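Protein (tenascin) (Gallus gallus, PDB 1QR4) probably serves in extracellular-matrix adhesion, with two fibronectin type III domains in this fragment and a putative heparin-binding site. Local coordinates at residues L23-R28 and Y71-V76. Residues are numbered along the deposited sequence; the frame is centred on the assembly and turned at random.
Sequences LSLRWR and YTISLV
Trp27 NE1 spends its N-H on a hydrogen bond outside these two strands; on the Leu75 side it meets only the methyl CD2, 4.0 Å away. That same CD2 sits squarely over one face of the indole, 3.6 Å from the centroid of the five-membered ring and 12° off its normal: a CH-pi contact. Leu75 delivers it with CG anti to the backbone N (chi1 -173°), the side chain meeting that of Trp27 at about a right angle. Tyr37 meets the indole edge-to-face, so an alanine in place of Trp27 would probably leave both Leu75 CD2 and the Tyr37 ring without their aromatic partner. This is the core of a fibronectin type III beta-sandwich: 23-28 is the middle strand of one sheet, 71-76 an inner strand of the other, and the axes of the two segments come within 10.2 Å at their closest, with N-to-C directions 37° apart. Further along, Ile73 CD1 touches two leucines, Leu25 CD2 at 3.8 Å and Leu23 CD1 at 4.0 Å, while Ile73 CG2 comes within 4.2 Å of Leu25 CD1. Leu39 packs against both Leu25 and Ile73. Beyond Leu23, Tyr71 OH bonds to Asp66 N, the tyrosine corner familiar in Greek-key sandwiches.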
ATOM      1  N   LEU A  23       8.157   2.755  -0.791  1.00 23.82           N
ATOM      2  CA  LEU A  23       8.121   4.142  -0.363  1.00 12.50           C
ATOM      3  C   LEU A  23       9.124   4.838  -1.233  1.00 12.07           C
ATOM      4  O   LEU A  23      10.196   4.302  -1.505  1.00 15.91           O
ATOM      5  CB  LEU A  23       8.531   4.286   1.091  1.00 21.22           C
ATOM      6  CG  LEU A  23       7.452   3.890   2.094  1.00 34.07           C
ATOM      7  CD1 LEU A  23       8.049   3.859   3.485  1.00 30.07           C
ATOM      8  CD2 LEU A  23       6.279   4.855   2.027  1.00 24.97           C
ATOM      9  N   SER A  24       8.746   6.011  -1.717  1.00 18.55           N
ATOM     10  CA  SER A  24       9.612   6.807  -2.572  1.00 19.79           C
ATOM     11  C   SER A  24      10.276   7.939  -1.754  1.00 29.91           C
ATOM     12  O   SER A  24       9.604   8.812  -1.189  1.00 30.69           O
ATOM     13  CB  SER A  24       8.790   7.369  -3.723  1.00 28.05           C
ATOM     14  OG  SER A  24       9.623   8.087  -4.608  1.00 61.85           O
ATOM     15  N   LEU A  25      11.601   7.899  -1.670  1.00 31.98           N
ATOM     16  CA  LEU A  25      12.343   8.890  -0.907  1.00 23.67           C
ATOM     17  C   LEU A  25      12.997   9.969  -1.761  1.00 33.19           C
ATOM     18  O   LEU A  25      13.537   9.697  -2.846  1.00 32.24           O
ATOM     19  CB  LEU A  25      13.419   8.198  -0.076  1.00 28.36           C
ATOM     20  CG  LEU A  25      12.956   7.076   0.850  1.00 22.26           C
ATOM     21  CD1 LEU A  25      14.163   6.329   1.377  1.00 22.96           C
ATOM     22  CD2 LEU A  25      12.125   7.638   1.976  1.00 25.88           C
ATOM     23  N   ARG A  26      12.989  11.191  -1.229  1.00 27.51           N
ATOM     24  CA  ARG A  26      13.592  12.332  -1.902  1.00 24.65           C
ATOM     25  C   ARG A  26      14.191  13.284  -0.868  1.00 29.45           C
ATOM     26  O   ARG A  26      13.627  13.480   0.203  1.00 25.57           O
ATOM     27  CB  ARG A  26      12.559  13.033  -2.770  1.00 31.23           C
ATOM     28  CG  ARG A  26      13.149  13.999  -3.742  1.00 41.07           C
ATOM     29  CD  ARG A  26      12.143  14.355  -4.805  1.00 43.85           C
ATOM     30  NE  ARG A  26      12.618  15.476  -5.600  1.00 38.19           N
ATOM     31  CZ  ARG A  26      12.106  16.697  -5.541  1.00 51.80           C
ATOM     32  NH1 ARG A  26      11.085  16.954  -4.722  1.00 50.62           N
ATOM     33  NH2 ARG A  26      12.635  17.666  -6.278  1.00 35.93           N
ATOM     34  N   TRP A  27      15.344  13.862  -1.202  1.00 30.31           N
ATOM     35  CA  TRP A  27      16.051  14.768  -0.303  1.00 26.42           C
ATOM     36  C   TRP A  27      17.013  15.688  -1.027  1.00 29.97           C
ATOM     37  O   TRP A  27      17.251  15.549  -2.228  1.00 27.12           O
ATOM     38  CB  TRP A  27      16.873  13.963   0.687  1.00 29.79           C
ATOM     39  CG  TRP A  27      17.943  13.200   0.012  1.00 17.43           C
ATOM     40  CD1 TRP A  27      19.203  13.629  -0.263  1.00 36.52           C
ATOM     41  CD2 TRP A  27      17.846  11.877  -0.512  1.00 28.56           C
ATOM     42  NE1 TRP A  27      19.902  12.658  -0.932  1.00 27.99           N
ATOM     43  CE2 TRP A  27      19.092  11.570  -1.102  1.00 14.85           C
ATOM     44  CE3 TRP A  27      16.823  10.919  -0.548  1.00 35.42           C
ATOM     45  CZ2 TRP A  27      19.347  10.352  -1.723  1.00 21.44           C
ATOM     46  CZ3 TRP A  27      17.074   9.702  -1.170  1.00 25.81           C
ATOM     47  CH2 TRP A  27      18.330   9.430  -1.751  1.00 36.51           C
ATOM     48  N   ARG A  28      17.605  16.597  -0.256  1.00 22.57           N
ATOM     49  CA  ARG A  28      18.574  17.524  -0.798  1.00 24.19           C
ATOM     50  C   ARG A  28      19.971  17.020  -0.538  1.00 34.69           C
ATOM     51  O   ARG A  28      20.251  16.455   0.516  1.00 42.94           O
ATOM     52  CB  ARG A  28      18.425  18.910  -0.207  1.00 26.28           C
ATOM     53  CG  ARG A  28      17.628  19.834  -1.070  1.00 23.95           C
ATOM     54  CD  ARG A  28      18.065  21.247  -0.839  1.00 59.57           C
ATOM     55  NE  ARG A  28      17.202  22.200  -1.526  1.00 82.01           N
ATOM     56  CZ  ARG A  28      15.881  22.288  -1.353  1.00 82.35           C
ATOM     57  NH1 ARG A  28      15.243  21.468  -0.513  1.00 45.82           N
ATOM     58  NH2 ARG A  28      15.198  23.218  -2.015  1.00 70.92           N
ATOM     59  N   TYR A  71       7.563   2.980   9.311  1.00 30.84           N
ATOM     60  CA  TYR A  71       9.015   2.852   9.380  1.00 29.72           C
ATOM     61  C   TYR A  71       9.719   4.155   9.773  1.00 31.11           C
ATOM     62  O   TYR A  71       9.337   5.249   9.348  1.00 41.03           O
ATOM     63  CB  TYR A  71       9.591   2.425   8.027  1.00 22.00           C
ATOM     64  CG  TYR A  71       9.261   1.028   7.598  1.00 30.35           C
ATOM     65  CD1 TYR A  71       8.130   0.766   6.827  1.00 42.43           C
ATOM     66  CD2 TYR A  71      10.098  -0.028   7.916  1.00 23.01           C
ATOM     67  CE1 TYR A  71       7.844  -0.509   6.383  1.00 34.71           C
ATOM     68  CE2 TYR A  71       9.818  -1.312   7.474  1.00 45.50           C
ATOM     69  CZ  TYR A  71       8.687  -1.542   6.706  1.00 41.45           C
ATOM     70  OH  TYR A  71       8.400  -2.811   6.266  1.00 60.49           O
ATOM     71  N   THR A  72      10.764   4.030  10.575  1.00 32.79           N
ATOM     72  CA  THR A  72      11.536   5.189  10.951  1.00 30.06           C
ATOM     73  C   THR A  72      12.650   5.172   9.922  1.00 23.22           C
ATOM     74  O   THR A  72      13.428   4.219   9.865  1.00 25.59           O
ATOM     75  CB  THR A  72      12.121   5.043  12.361  1.00 32.88           C
ATOM     76  OG1 THR A  72      11.049   4.954  13.305  1.00 41.58           O
ATOM     77  CG2 THR A  72      12.992   6.245  12.708  1.00 36.36           C
ATOM     78  N   ILE A  73      12.676   6.177   9.055  1.00 23.89           N
ATOM     79  CA  ILE A  73      13.705   6.239   8.028  1.00 20.06           C
ATOM     80  C   ILE A  73      14.699   7.343   8.334  1.00 25.32           C
ATOM     81  O   ILE A  73      14.313   8.471   8.629  1.00 27.51           O
ATOM     82  CB  ILE A  73      13.093   6.488   6.612  1.00 25.74           C
ATOM     83  CG1 ILE A  73      12.081   5.392   6.273  1.00 28.03           C
ATOM     84  CG2 ILE A  73      14.193   6.459   5.541  1.00 10.68           C
ATOM     85  CD1 ILE A  73      11.150   5.722   5.119  1.00 18.84           C
ATOM     86  N   SER A  74      15.981   7.003   8.267  1.00 34.19           N
ATOM     87  CA  SER A  74      17.051   7.966   8.489  1.00 32.77           C
ATOM     88  C   SER A  74      18.168   7.848   7.456  1.00 16.87           C
ATOM     89  O   SER A  74      18.654   6.764   7.133  1.00 22.12           O
ATOM     90  CB  SER A  74      17.618   7.876   9.914  1.00 37.39           C
ATOM     91  OG  SER A  74      18.084   6.574  10.210  1.00 57.34           O
ATOM     92  N   LEU A  75      18.555   9.000   6.940  1.00 25.47           N
ATOM     93  CA  LEU A  75      19.596   9.098   5.941  1.00 24.47           C
ATOM     94  C   LEU A  75      20.759   9.881   6.524  1.00 32.68           C
ATOM     95  O   LEU A  75      20.565  10.837   7.276  1.00 29.62           O
ATOM     96  CB  LEU A  75      19.059   9.830   4.717  1.00 18.03           C
ATOM     97  CG  LEU A  75      19.990   9.854   3.526  1.00  7.22           C
ATOM     98  CD1 LEU A  75      20.160   8.454   2.984  1.00 12.69           C
ATOM     99  CD2 LEU A  75      19.401  10.749   2.503  1.00 29.19           C
ATOM    100  N   VAL A  76      21.963   9.499   6.129  1.00 32.54           N
ATOM    101  CA  VAL A  76      23.171  10.137   6.607  1.00 37.34           C
ATOM    102  C   VAL A  76      24.251  10.132   5.530  1.00 33.61           C
ATOM    103  O   VAL A  76      24.386   9.167   4.779  1.00 33.51           O
ATOM    104  CB  VAL A  76      23.700   9.410   7.866  1.00 31.82           C
ATOM    105  CG1 VAL A  76      23.811   7.926   7.613  1.00 32.37           C
ATOM    106  CG2 VAL A  76      25.048   9.959   8.270  1.00 39.42           C
TER